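Local coordinates for germination protein (Bacillus megaterium, PDB 6O59) that serves as the A subunit of a spore germinant receptor, here its N-terminal domain, and probably takes part in sensing germinants to trigger spore germination, at residues 3-17 with 94-106. Residues are numbered along the deposited sequence; the frame is centred on the assembly and turned at random.
Sequences VSSLKNLLSENLTLI and FADNWNDLLSSLM
The indole of Trp98 has Leu6 on one face: CD1 stands 3.5 Å from the centroid of the five-membered ring and 11° off its normal, a CH-pi contact. In the ring plane, Ser4 CB and Asn13 CA meet its edge, and Ile17 CG1 comes to the edge 3.8 Å from Trp98 CZ3. The Leu16 side chain crosses the ring at about a right angle, its CD1 3.6 Å from Trp98 CZ2. A broad, flat tryptophan suits this place because it reaches from the first turn of helix 98-106 to both the extended 3-7 segment and helix 10-20; with chi1 at -72°, CG lies beside the backbone N and the ring extends between them. Lys20 adds a cation-pi contact to the same indole.

The backbone of Trp98 is tied down as well. Its N donates to Ser4 O over 3.2 Å, nearly along the C=O axis, so that the N-terminal segment supplies an acceptor to a first-turn amide, whose helix has no preceding turn to do so. Asn97, a residue type well suited to an N-cap, precedes it. Asn13 holds the bend into helix 10-20, its ND2 donating to Lys7 O at 2.8 Å from above the carbonyl plane. Beneath the indole, branched Leu6 also reaches Leu101, with 4.0 Å between Leu6 CD2 and Leu101 CD1, and both leucines pack on Val120 of the neighbouring sheet strand.

Helices 10-17 and 98-106, whose axes come no nearer than 12.6 Å, are thus bridged mainly by one large aromatic side chain. Apolar burial supplies most of the contact, while the Ser4–Trp98 bond adds direction, fastening the N-terminal segment at the start of helix 98-106, just past the end of strand 91-95.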
loop_
_atom_site.group_PDB
_atom_site.type_symbol
_atom_site.label_atom_id
_atom_site.label_comp_id
_atom_site.label_asym_id
_atom_site.label_seq_id
_atom_site.Cartn_x
_atom_site.Cartn_y
_atom_site.Cartn_z
ATOM N N VAL A 3 -23.397 0.337 6.471
ATOM C CA VAL A 3 -22.467 -0.492 5.700
ATOM C C VAL A 3 -22.809 -0.466 4.196
ATOM O O VAL A 3 -23.946 -0.743 3.793
ATOM C CB VAL A 3 -22.334 -1.960 6.215
ATOM C CG1 VAL A 3 -21.408 -2.043 7.427
ATOM C CG2 VAL A 3 -23.692 -2.610 6.501
ATOM N N SER A 4 -21.795 -0.136 3.371
ATOM C CA SER A 4 -21.897 -0.135 1.909
ATOM C C SER A 4 -21.578 -1.558 1.416
ATOM O O SER A 4 -20.503 -2.074 1.748
ATOM C CB SER A 4 -20.954 0.905 1.298
ATOM O OG SER A 4 -21.214 2.209 1.792
ATOM N N SER A 5 -22.532 -2.214 0.697
ATOM C CA SER A 5 -22.364 -3.579 0.184
ATOM C C SER A 5 -21.439 -3.601 -1.033
ATOM O O SER A 5 -21.140 -2.556 -1.621
ATOM C CB SER A 5 -23.706 -4.213 -0.158
ATOM O OG SER A 5 -23.718 -5.594 0.161
ATOM N N LEU A 6 -20.944 -4.785 -1.385
ATOM C CA LEU A 6 -20.002 -4.896 -2.497
ATOM C C LEU A 6 -20.738 -4.991 -3.830
ATOM O O LEU A 6 -21.827 -5.575 -3.916
ATOM C CB LEU A 6 -19.063 -6.092 -2.295
ATOM C CG LEU A 6 -17.743 -5.900 -1.516
ATOM C CD1 LEU A 6 -17.736 -4.699 -0.603
ATOM C CD2 LEU A 6 -17.370 -7.145 -0.762
ATOM N N LYS A 7 -20.150 -4.373 -4.862
ATOM C CA LYS A 7 -20.719 -4.355 -6.203
ATOM C C LYS A 7 -20.565 -5.738 -6.830
ATOM O O LYS A 7 -19.653 -6.468 -6.461
ATOM C CB LYS A 7 -20.065 -3.256 -7.065
ATOM C CG LYS A 7 -20.302 -1.807 -6.576
ATOM C CD LYS A 7 -21.778 -1.352 -6.512
ATOM C CE LYS A 7 -22.337 -0.816 -7.811
ATOM N NZ LYS A 7 -23.828 -0.841 -7.839
ATOM N N ASN A 8 -21.488 -6.124 -7.728
ATOM C CA ASN A 8 -21.427 -7.435 -8.371
ATOM C C ASN A 8 -20.320 -7.480 -9.412
ATOM O O ASN A 8 -19.590 -8.462 -9.437
ATOM C CB ASN A 8 -22.763 -7.841 -8.970
ATOM C CG ASN A 8 -23.742 -8.328 -7.932
ATOM O OD1 ASN A 8 -24.689 -7.622 -7.566
ATOM N ND2 ASN A 8 -23.535 -9.544 -7.424
ATOM N N LEU A 9 -20.130 -6.409 -10.210
ATOM C CA LEU A 9 -19.049 -6.371 -11.206
ATOM C C LEU A 9 -17.672 -6.217 -10.542
ATOM O O LEU A 9 -17.518 -5.434 -9.599
ATOM C CB LEU A 9 -19.258 -5.256 -12.242
ATOM C CG LEU A 9 -20.449 -5.398 -13.202
ATOM C CD1 LEU A 9 -20.743 -4.084 -13.871
ATOM C CD2 LEU A 9 -20.203 -6.477 -14.249
ATOM N N LEU A 10 -16.682 -6.985 -11.037
ATOM C CA LEU A 10 -15.292 -6.979 -10.569
ATOM C C LEU A 10 -14.645 -5.620 -10.879
ATOM O O LEU A 10 -13.939 -5.066 -10.035
ATOM C CB LEU A 10 -14.527 -8.151 -11.237
ATOM C CG LEU A 10 -13.004 -8.177 -11.244
ATOM C CD1 LEU A 10 -12.446 -8.330 -9.859
ATOM C CD2 LEU A 10 -12.507 -9.310 -12.080
ATOM N N SER A 11 -14.931 -5.080 -12.080
ATOM C CA SER A 11 -14.481 -3.777 -12.568
ATOM C C SER A 11 -14.859 -2.677 -11.587
ATOM O O SER A 11 -14.030 -1.815 -11.279
ATOM C CB SER A 11 -15.110 -3.489 -13.931
ATOM O OG SER A 11 -16.529 -3.523 -13.879
ATOM N N GLU A 12 -16.112 -2.737 -11.081
ATOM C CA GLU A 12 -16.687 -1.791 -10.132
ATOM C C GLU A 12 -15.989 -1.889 -8.779
ATOM O O GLU A 12 -15.719 -0.859 -8.153
ATOM C CB GLU A 12 -18.199 -2.014 -9.986
ATOM C CG GLU A 12 -18.990 -1.607 -11.222
ATOM C CD GLU A 12 -20.496 -1.482 -11.079
ATOM O OE1 GLU A 12 -21.045 -0.470 -11.569
ATOM O OE2 GLU A 12 -21.131 -2.396 -10.499
ATOM N N ASN A 13 -15.660 -3.121 -8.343
ATOM C CA ASN A 13 -14.989 -3.349 -7.065
ATOM C C ASN A 13 -13.565 -2.873 -7.125
ATOM O O ASN A 13 -13.078 -2.305 -6.147
ATOM C CB ASN A 13 -15.047 -4.812 -6.673
ATOM C CG ASN A 13 -16.414 -5.229 -6.208
ATOM O OD1 ASN A 13 -17.068 -4.545 -5.408
ATOM N ND2 ASN A 13 -16.884 -6.357 -6.709
ATOM N N LEU A 14 -12.906 -3.055 -8.278
ATOM C CA LEU A 14 -11.518 -2.634 -8.446
ATOM C C LEU A 14 -11.429 -1.111 -8.526
ATOM O O LEU A 14 -10.601 -0.528 -7.831
ATOM C CB LEU A 14 -10.847 -3.314 -9.665
ATOM C CG LEU A 14 -10.723 -4.852 -9.610
ATOM C CD1 LEU A 14 -10.016 -5.382 -10.824
ATOM C CD2 LEU A 14 -10.006 -5.343 -8.335
ATOM N N THR A 15 -12.319 -0.461 -9.292
ATOM C CA THR A 15 -12.307 1.002 -9.389
ATOM C C THR A 15 -12.477 1.640 -8.008
ATOM O O THR A 15 -11.741 2.576 -7.690
ATOM C CB THR A 15 -13.372 1.514 -10.354
ATOM O OG1 THR A 15 -14.570 0.812 -10.088
ATOM C CG2 THR A 15 -12.982 1.325 -11.810
ATOM N N LEU A 16 -13.393 1.072 -7.170
ATOM C CA LEU A 16 -13.709 1.530 -5.817
ATOM C C LEU A 16 -12.548 1.307 -4.846
ATOM O O LEU A 16 -12.345 2.162 -3.987
ATOM C CB LEU A 16 -15.003 0.885 -5.288
ATOM C CG LEU A 16 -16.330 1.536 -5.790
ATOM C CD1 LEU A 16 -17.495 0.625 -5.578
ATOM C CD2 LEU A 16 -16.613 2.868 -5.111
ATOM N N ILE A 17 -11.775 0.199 -4.977
ATOM C CA ILE A 17 -10.600 -0.036 -4.122
ATOM C C ILE A 17 -9.574 1.075 -4.403
ATOM O O ILE A 17 -9.161 1.781 -3.484
ATOM C CB ILE A 17 -9.986 -1.451 -4.325
ATOM C CG1 ILE A 17 -10.929 -2.552 -3.803
ATOM C CG2 ILE A 17 -8.579 -1.551 -3.677
ATOM C CD1 ILE A 17 -10.630 -3.918 -4.375
ATOM N N PHE A 94 -14.496 -14.393 4.707
ATOM C CA PHE A 94 -15.232 -13.773 3.606
ATOM C C PHE A 94 -15.727 -12.391 4.006
ATOM O O PHE A 94 -16.169 -12.210 5.141
ATOM C CB PHE A 94 -16.401 -14.658 3.166
ATOM C CG PHE A 94 -15.995 -15.902 2.416
ATOM C CD1 PHE A 94 -15.779 -15.869 1.044
ATOM C CD2 PHE A 94 -15.857 -17.118 3.074
ATOM C CE1 PHE A 94 -15.422 -17.030 0.346
ATOM C CE2 PHE A 94 -15.492 -18.279 2.374
ATOM C CZ PHE A 94 -15.283 -18.228 1.015
ATOM N N ALA A 95 -15.618 -11.411 3.091
ATOM C CA ALA A 95 -16.068 -10.028 3.307
ATOM C C ALA A 95 -17.222 -9.698 2.341
ATOM O O ALA A 95 -17.127 -10.054 1.165
ATOM C CB ALA A 95 -14.906 -9.060 3.112
ATOM N N ASP A 96 -18.304 -9.035 2.830
ATOM C CA ASP A 96 -19.486 -8.683 2.013
ATOM C C ASP A 96 -19.897 -7.185 2.163
ATOM O O ASP A 96 -21.009 -6.795 1.787
ATOM C CB ASP A 96 -20.678 -9.613 2.341
ATOM C CG ASP A 96 -21.295 -9.427 3.714
ATOM O OD1 ASP A 96 -20.556 -9.054 4.660
ATOM O OD2 ASP A 96 -22.514 -9.666 3.851
ATOM N N ASN A 97 -18.967 -6.362 2.692
ATOM C CA ASN A 97 -19.084 -4.917 2.891
ATOM C C ASN A 97 -17.679 -4.310 2.833
ATOM O O ASN A 97 -16.689 -5.041 3.017
ATOM C CB ASN A 97 -19.823 -4.573 4.185
ATOM C CG ASN A 97 -19.018 -4.722 5.443
ATOM O OD1 ASN A 97 -18.808 -5.826 5.949
ATOM N ND2 ASN A 97 -18.570 -3.602 5.978
ATOM N N TRP A 98 -17.585 -2.997 2.517
ATOM C CA TRP A 98 -16.307 -2.293 2.322
ATOM C C TRP A 98 -15.417 -2.226 3.568
ATOM O O TRP A 98 -14.201 -2.406 3.429
ATOM C CB TRP A 98 -16.521 -0.886 1.745
ATOM C CG TRP A 98 -16.944 -0.969 0.312
ATOM C CD1 TRP A 98 -18.212 -0.836 -0.169
ATOM C CD2 TRP A 98 -16.148 -1.454 -0.782
ATOM N NE1 TRP A 98 -18.241 -1.123 -1.512
ATOM C CE2 TRP A 98 -16.988 -1.506 -1.916
ATOM C CE3 TRP A 98 -14.793 -1.810 -0.923
ATOM C CZ2 TRP A 98 -16.522 -1.900 -3.173
ATOM C CZ3 TRP A 98 -14.333 -2.204 -2.167
ATOM C CH2 TRP A 98 -15.191 -2.246 -3.275
ATOM N N ASN A 99 -16.001 -1.999 4.767
ATOM C CA ASN A 99 -15.250 -1.890 6.013
ATOM C C ASN A 99 -14.406 -3.147 6.265
ATOM O O ASN A 99 -13.183 -3.036 6.453
ATOM C CB ASN A 99 -16.180 -1.619 7.187
ATOM C CG ASN A 99 -15.670 -0.549 8.113
ATOM O OD1 ASN A 99 -14.724 -0.763 8.895
ATOM N ND2 ASN A 99 -16.287 0.631 8.039
ATOM N N ASP A 100 -15.061 -4.337 6.209
ATOM C CA ASP A 100 -14.446 -5.652 6.415
ATOM C C ASP A 100 -13.394 -5.963 5.358
ATOM O O ASP A 100 -12.319 -6.477 5.690
ATOM C CB ASP A 100 -15.523 -6.743 6.423
ATOM C CG ASP A 100 -16.390 -6.773 7.661
ATOM O OD1 ASP A 100 -16.070 -6.046 8.635
ATOM O OD2 ASP A 100 -17.387 -7.533 7.666
ATOM N N LEU A 101 -13.706 -5.649 4.090
ATOM C CA LEU A 101 -12.798 -5.850 2.961
ATOM C C LEU A 101 -11.528 -5.038 3.171
ATOM O O LEU A 101 -10.429 -5.599 3.167
ATOM C CB LEU A 101 -13.485 -5.450 1.629
ATOM C CG LEU A 101 -12.673 -5.628 0.342
ATOM C CD1 LEU A 101 -13.542 -6.143 -0.764
ATOM C CD2 LEU A 101 -12.033 -4.330 -0.102
ATOM N N LEU A 102 -11.690 -3.721 3.366
ATOM C CA LEU A 102 -10.576 -2.799 3.494
ATOM C C LEU A 102 -9.694 -3.102 4.698
ATOM O O LEU A 102 -8.475 -3.093 4.545
ATOM C CB LEU A 102 -11.053 -1.344 3.509
ATOM C CG LEU A 102 -11.517 -0.794 2.157
ATOM C CD1 LEU A 102 -12.157 0.572 2.312
ATOM C CD2 LEU A 102 -10.391 -0.775 1.130
ATOM N N SER A 103 -10.281 -3.451 5.845
ATOM C CA SER A 103 -9.500 -3.761 7.041
ATOM C C SER A 103 -8.661 -5.020 6.841
ATOM O O SER A 103 -7.516 -5.045 7.298
ATOM C CB SER A 103 -10.393 -3.904 8.269
ATOM O OG SER A 103 -10.834 -5.243 8.396
ATOM N N SER A 104 -9.202 -6.042 6.147
ATOM C CA SER A 104 -8.472 -7.288 5.900
ATOM C C SER A 104 -7.285 -7.029 4.931
ATOM O O SER A 104 -6.164 -7.514 5.158
ATOM C CB SER A 104 -9.413 -8.374 5.393
ATOM O OG SER A 104 -9.208 -8.720 4.035
ATOM N N LEU A 105 -7.530 -6.203 3.895
ATOM C CA LEU A 105 -6.511 -5.802 2.936
ATOM C C LEU A 105 -5.354 -5.087 3.665
ATOM O O LEU A 105 -4.198 -5.462 3.465
ATOM C CB LEU A 105 -7.150 -4.886 1.867
ATOM C CG LEU A 105 -6.222 -4.286 0.797
ATOM C CD1 LEU A 105 -5.841 -5.317 -0.226
ATOM C CD2 LEU A 105 -6.896 -3.153 0.098
ATOM N N MET A 106 -5.676 -4.108 4.545
ATOM C CA MET A 106 -4.691 -3.305 5.289
ATOM C C MET A 106 -3.928 -4.141 6.314
ATOM O O MET A 106 -2.814 -3.779 6.693
ATOM C CB MET A 106 -5.343 -2.091 5.985
ATOM C CG MET A 106 -6.089 -1.091 5.046
ATOM S SD MET A 106 -5.555 -0.935 3.307
ATOM C CE MET A 106 -4.176 0.069 3.488
HETATM O O HOH W 1 -19.087 -0.767 4.750
HETATM O O HOH W 2 -24.644 -8.607 1.372
#